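Local coordinates for glycoside hydrolase 15-related protein (Kribbella flavida, PDB 5Z3E) that hydrolyses the alpha-1,6-glucosidic linkage of isomaltose from its non-reducing end, releasing beta-D-glucose and D-glucose inside the cell, at residues A211-L216 against F275-P280; V217-C222 against A232-V237. The protein carries 1 engineered substitution. All coordinates share one frame; numbering follows the deposited sequence.

Contact 1: residues A211-L216 against F275-P280; sequences AIHGGL and FGLVPP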
loop_
_atom_site.group_PDB
_atom_site.type_symbol
_atom_site.label_atom_id
_atom_site.label_comp_id
_atom_site.label_asym_id
_atom_site.label_seq_id
_atom_site.Cartn_x
_atom_site.Cartn_y
_atom_site.Cartn_z
ATOM N N ALA A 211 -1.976 7.856 1.563
ATOM C CA ALA A 211 -1.378 7.366 0.331
ATOM C C ALA A 211 -1.344 8.459 -0.732
ATOM O O ALA A 211 -0.362 8.628 -1.450
ATOM C CB ALA A 211 -2.147 6.164 -0.169
ATOM N N ILE A 212 -2.466 9.181 -0.872
ATOM C CA ILE A 212 -2.527 10.274 -1.838
ATOM C C ILE A 212 -1.495 11.338 -1.488
ATOM O O ILE A 212 -0.758 11.809 -2.349
ATOM C CB ILE A 212 -3.962 10.825 -1.929
ATOM C CG1 ILE A 212 -4.923 9.741 -2.410
ATOM C CG2 ILE A 212 -3.978 12.058 -2.834
ATOM C CD1 ILE A 212 -6.379 10.156 -2.367
ATOM N N HIS A 213 -1.457 11.737 -0.221
ATOM C CA HIS A 213 -0.472 12.689 0.251
ATOM C C HIS A 213 0.932 12.258 -0.109
ATOM O O HIS A 213 1.736 13.056 -0.593
ATOM C CB HIS A 213 -0.621 12.852 1.765
ATOM C CG HIS A 213 0.394 13.752 2.395
ATOM N ND1 HIS A 213 1.645 13.345 2.786
ATOM C CD2 HIS A 213 0.333 15.068 2.701
ATOM C CE1 HIS A 213 2.283 14.391 3.309
ATOM N NE2 HIS A 213 1.517 15.454 3.268
ATOM N N GLY A 214 1.272 11.000 0.179
ATOM C CA GLY A 214 2.611 10.538 -0.106
ATOM C C GLY A 214 2.964 10.658 -1.575
ATOM O O GLY A 214 4.085 11.064 -1.928
ATOM N N GLY A 215 2.043 10.290 -2.460
ATOM C CA GLY A 215 2.295 10.425 -3.872
ATOM C C GLY A 215 2.446 11.865 -4.325
ATOM O O GLY A 215 3.321 12.182 -5.138
ATOM N N LEU A 216 1.578 12.739 -3.836
ATOM C CA LEU A 216 1.628 14.146 -4.209
ATOM C C LEU A 216 2.886 14.828 -3.715
ATOM O O LEU A 216 3.496 15.618 -4.437
ATOM C CB LEU A 216 0.373 14.865 -3.727
ATOM C CG LEU A 216 -0.937 14.444 -4.383
ATOM C CD1 LEU A 216 -2.082 15.240 -3.783
ATOM C CD2 LEU A 216 -0.910 14.581 -5.896
ATOM N N PHE A 275 4.333 7.578 3.935
ATOM C CA PHE A 275 3.582 8.647 3.282
ATOM C C PHE A 275 3.757 10.041 3.872
ATOM O O PHE A 275 3.381 11.019 3.222
ATOM C CB PHE A 275 2.142 8.259 3.136
ATOM C CG PHE A 275 1.961 6.958 2.262
ATOM C CD1 PHE A 275 2.716 6.768 1.094
ATOM C CD2 PHE A 275 1.090 6.029 2.644
ATOM C CE1 PHE A 275 2.579 5.616 0.320
ATOM C CE2 PHE A 275 0.886 4.861 1.835
ATOM C CZ PHE A 275 1.707 4.697 0.721
ATOM N N GLY A 276 4.309 10.177 5.068
ATOM C CA GLY A 276 4.846 11.458 5.519
ATOM C C GLY A 276 3.885 12.542 5.983
ATOM O O GLY A 276 4.251 13.710 5.955
ATOM N N LEU A 277 2.722 12.162 6.486
ATOM C CA LEU A 277 1.845 13.199 7.082
ATOM C C LEU A 277 2.562 13.898 8.270
ATOM O O LEU A 277 2.376 15.108 8.484
ATOM C CB LEU A 277 0.498 12.602 7.547
ATOM C CG LEU A 277 -0.585 11.929 6.612
ATOM C CD1 LEU A 277 -1.941 11.448 7.225
ATOM C CD2 LEU A 277 -0.873 12.945 5.542
ATOM N N VAL A 278 3.307 13.122 9.041
ATOM C CA VAL A 278 4.094 13.617 10.184
ATOM C C VAL A 278 5.482 12.897 10.215
ATOM O O VAL A 278 5.495 11.820 9.687
ATOM C CB VAL A 278 3.386 13.362 11.531
ATOM C CG1 VAL A 278 2.130 14.140 11.646
ATOM C CG2 VAL A 278 3.097 11.921 11.771
ATOM N N PRO A 279 6.489 13.548 10.809
ATOM C CA PRO A 279 7.804 12.778 10.946
ATOM C C PRO A 279 7.639 11.537 11.909
ATOM O O PRO A 279 6.784 11.516 12.780
ATOM C CB PRO A 279 8.743 13.864 11.527
ATOM C CG PRO A 279 8.136 15.119 11.179
ATOM C CD PRO A 279 6.627 14.949 11.259
ATOM N N PRO A 280 8.578 10.545 11.828
ATOM C CA PRO A 280 8.545 9.416 12.788
ATOM C C PRO A 280 8.631 9.836 14.229
ATOM O O PRO A 280 8.146 9.135 15.095
ATOM C CB PRO A 280 9.758 8.559 12.378
ATOM C CG PRO A 280 9.947 8.913 10.944
ATOM C CD PRO A 280 9.581 10.363 10.774
#

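Contact 2: residues V217-C222 against A232-V237; sequences VAVGTC and AATLQV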
loop_
_atom_site.group_PDB
_atom_site.type_symbol
_atom_site.label_atom_id
_atom_site.label_comp_id
_atom_site.label_asym_id
_atom_site.label_seq_id
_atom_site.Cartn_x
_atom_site.Cartn_y
_atom_site.Cartn_z
ATOM N N VAL A 217 3.305 14.548 -2.474
ATOM C CA VAL A 217 4.542 15.127 -1.980
ATOM C C VAL A 217 5.724 14.566 -2.774
ATOM O O VAL A 217 6.669 15.314 -3.075
ATOM C CB VAL A 217 4.699 14.933 -0.465
ATOM C CG1 VAL A 217 6.073 15.350 0.013
ATOM C CG2 VAL A 217 3.631 15.713 0.274
ATOM N N ALA A 218 5.686 13.286 -3.128
ATOM C CA ALA A 218 6.782 12.711 -3.892
ATOM C C ALA A 218 6.963 13.462 -5.211
ATOM O O ALA A 218 8.089 13.831 -5.563
ATOM C CB ALA A 218 6.548 11.234 -4.126
ATOM N N VAL A 219 5.897 13.693 -5.967
ATOM C CA VAL A 219 6.076 14.392 -7.235
ATOM C C VAL A 219 6.321 15.877 -7.046
ATOM O O VAL A 219 7.089 16.469 -7.814
ATOM C CB VAL A 219 4.897 14.152 -8.233
ATOM C CG1 VAL A 219 4.836 12.698 -8.646
ATOM C CG2 VAL A 219 3.556 14.628 -7.709
ATOM N N GLY A 220 5.714 16.504 -6.041
ATOM C CA GLY A 220 5.857 17.929 -5.843
ATOM C C GLY A 220 7.198 18.370 -5.306
ATOM O O GLY A 220 7.542 19.551 -5.383
ATOM N N THR A 221 7.983 17.430 -4.765
ATOM C CA THR A 221 9.327 17.701 -4.259
ATOM C C THR A 221 10.400 17.059 -5.118
ATOM O O THR A 221 11.557 17.063 -4.762
ATOM C CB THR A 221 9.489 17.258 -2.809
ATOM O OG1 THR A 221 9.378 15.836 -2.712
ATOM C CG2 THR A 221 8.523 17.936 -1.880
ATOM N N CYS A 222 10.035 16.565 -6.295
ATOM C CA CYS A 222 10.967 15.876 -7.169
ATOM C C CYS A 222 11.581 16.875 -8.152
ATOM O O CYS A 222 10.889 17.446 -8.988
ATOM C CB CYS A 222 10.213 14.797 -7.920
ATOM S SG CYS A 222 11.217 13.897 -9.110
ATOM N N ALA A 232 3.257 22.986 -8.283
ATOM C CA ALA A 232 2.819 23.686 -7.079
ATOM C C ALA A 232 1.533 23.104 -6.532
ATOM O O ALA A 232 1.350 22.980 -5.309
ATOM C CB ALA A 232 2.638 25.176 -7.386
ATOM N N ALA A 233 0.599 22.782 -7.417
ATOM C CA ALA A 233 -0.701 22.287 -7.002
ATOM C C ALA A 233 -0.568 21.042 -6.138
ATOM O O ALA A 233 -1.336 20.860 -5.191
ATOM C CB ALA A 233 -1.574 22.017 -8.209
ATOM N N THR A 234 0.382 20.158 -6.474
ATOM C CA THR A 234 0.515 18.925 -5.709
ATOM C C THR A 234 0.828 19.204 -4.244
ATOM O O THR A 234 0.285 18.544 -3.359
ATOM C CB THR A 234 1.515 17.965 -6.337
ATOM O OG1 THR A 234 2.832 18.487 -6.341
ATOM C CG2 THR A 234 1.056 17.518 -7.715
ATOM N N LEU A 235 1.712 20.167 -3.974
ATOM C CA LEU A 235 2.042 20.474 -2.582
ATOM C C LEU A 235 0.915 21.224 -1.879
ATOM O O LEU A 235 0.728 21.063 -0.669
ATOM C CB LEU A 235 3.367 21.193 -2.450
ATOM C CG LEU A 235 4.579 20.401 -2.929
ATOM C CD1 LEU A 235 5.851 21.096 -2.514
ATOM C CD2 LEU A 235 4.569 18.949 -2.421
ATOM N N GLN A 236 0.171 22.051 -2.610
ATOM C CA GLN A 236 -0.949 22.752 -2.005
ATOM C C GLN A 236 -2.053 21.760 -1.611
ATOM O O GLN A 236 -2.620 21.858 -0.526
ATOM C CB GLN A 236 -1.466 23.842 -2.913
ATOM C CG GLN A 236 -2.309 24.857 -2.130
ATOM C CD GLN A 236 -1.472 25.799 -1.250
ATOM O OE1 GLN A 236 -0.548 26.433 -1.745
ATOM N NE2 GLN A 236 -1.740 25.889 0.031
ATOM N N VAL A 237 -2.349 20.797 -2.491
ATOM C CA VAL A 237 -3.342 19.774 -2.167
ATOM C C VAL A 237 -2.828 18.886 -1.036
ATOM O O VAL A 237 -3.602 18.541 -0.139
ATOM C CB VAL A 237 -3.767 18.983 -3.409
ATOM C CG1 VAL A 237 -4.525 17.722 -3.028
ATOM C CG2 VAL A 237 -4.597 19.866 -4.309
#

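Contact 1: residues A211-L216 against F275-P280
The imidazole of His-213 and the phenyl ring of Phe-275 join helix to loop. Over one face of the His-213 imidazole lies the methyl CD2 of Leu-277, a CH-pi contact with the carbon 3.7 Å from the ring centroid. At the imidazole edge, in its plane, Phe-275 O accepts a hydrogen bond from ND1, with an ND1 to O distance of 2.9 Å and an N-H...O angle of 150°. The phenyl ring of Phe-275 takes the backbone CA of Ala-211 over one face, 3.7 Å from its centroid, while Ala-211 CB touches the ring rim at CE2 (3.9 Å). The benefit of a glycine is plain at Gly-214, whose CA approaches the Phe-275 carbonyl O to 3.4 Å; a CB here would run into CD1 of the phenylalanine.

With CG anti to the backbone N (chi1 177°), His-213 extends from the helix to the loop backbone. Its NE2 is hydrogen-bonded to Arg-242 NH1, which together with the ND1 bond fixes the rotation of the ring and is consistent with a neutral imidazole protonated on ND1. A leucine in its place would probably leave both Phe-275 O and the Arg-242 guanidinium without this partner, and the loop less firmly tied to the helix.

Helix 206-220 of the (alpha/alpha)6 barrel thus packs on the loop leading to helix 283-296. Helix 151-167 closes in through Met-155, which touches both Ala-211 and Phe-275, and through Trp-158, stacked edge-to-face with the phenylalanine; helix 231-248 borders His-213 through Ala-238.

Contact 2: residues V217-C222 against A232-V237
Between Gly-220 and Thr-234 the backbones come to 5.4 Å, CA to CA, where two successive helices of the (alpha/alpha)6 barrel of family 15 glycoside hydrolases form a helical hairpin. The segments run in broadly opposite directions, 217-222 containing the end of helix 206-220 and 232-237 lying in the N-terminal part of helix 231-248. Thr-221 is the first residue to leave helical geometry, and the chain departs there into the short connection to helix 231-248. The absence of a side chain at Gly-220 permits the approach: a CB would point at the other helix and collide with both Thr-234 OG1 and Leu-235 CD2.

Leu-235 does most of the apolar work. One methyl, CD2, packs against the CA atoms of Val-217 and Gly-220, 3.8 Å from each, and also nears Thr-221 CG2; the other, CD1, lies 3.7 Å from Gly-220 O. Beside this, Val-219 CG2 meets Thr-234 CG2 (3.8 Å), the two side chains crossing at about a right angle. Val-182 of helix 175-188 packs on both of these residues, and Val-161 of helix 151-167 also touches Val-219, so this side of the hairpin faces the protein interior.

No hydrogen bond joins the segments; the polar atoms are served locally. Thr-221 OG1 donates to Val-217 O (2.8 Å), a carbonyl that also receives a weak bond from Thr-221 N. Thr-234 OG1 is hydrogen-bonded to Ser-231 O, three residues earlier in the chain; placed between its backbone N and carbonyl carbon (chi1 64°), this hydroxyl oxygen is set against the other helix, 3.1 Å from Gly-220 CA.

Helix 206-220 unites the two contacts: its segments 211-216 and 217-222 are consecutive, and each meets a different later part of the chain. Contact 2 is local, closed by a short connection, and is nested inside the much longer excursion that contact 1 closes. Their centres lie 11 Å apart, and they touch where Leu-216 CD1 packs on Val-237 CG1 at 3.6 Å. Contact 1 sits deeper, with the Ala-211 side chain about 11 Å from that of Asp-195, the predicted proton acceptor; contact 2 lies away from the annotated sites. One helix of the barrel thus joins a hairpin partner at its C-terminal end to the loop that precedes helix 283-296.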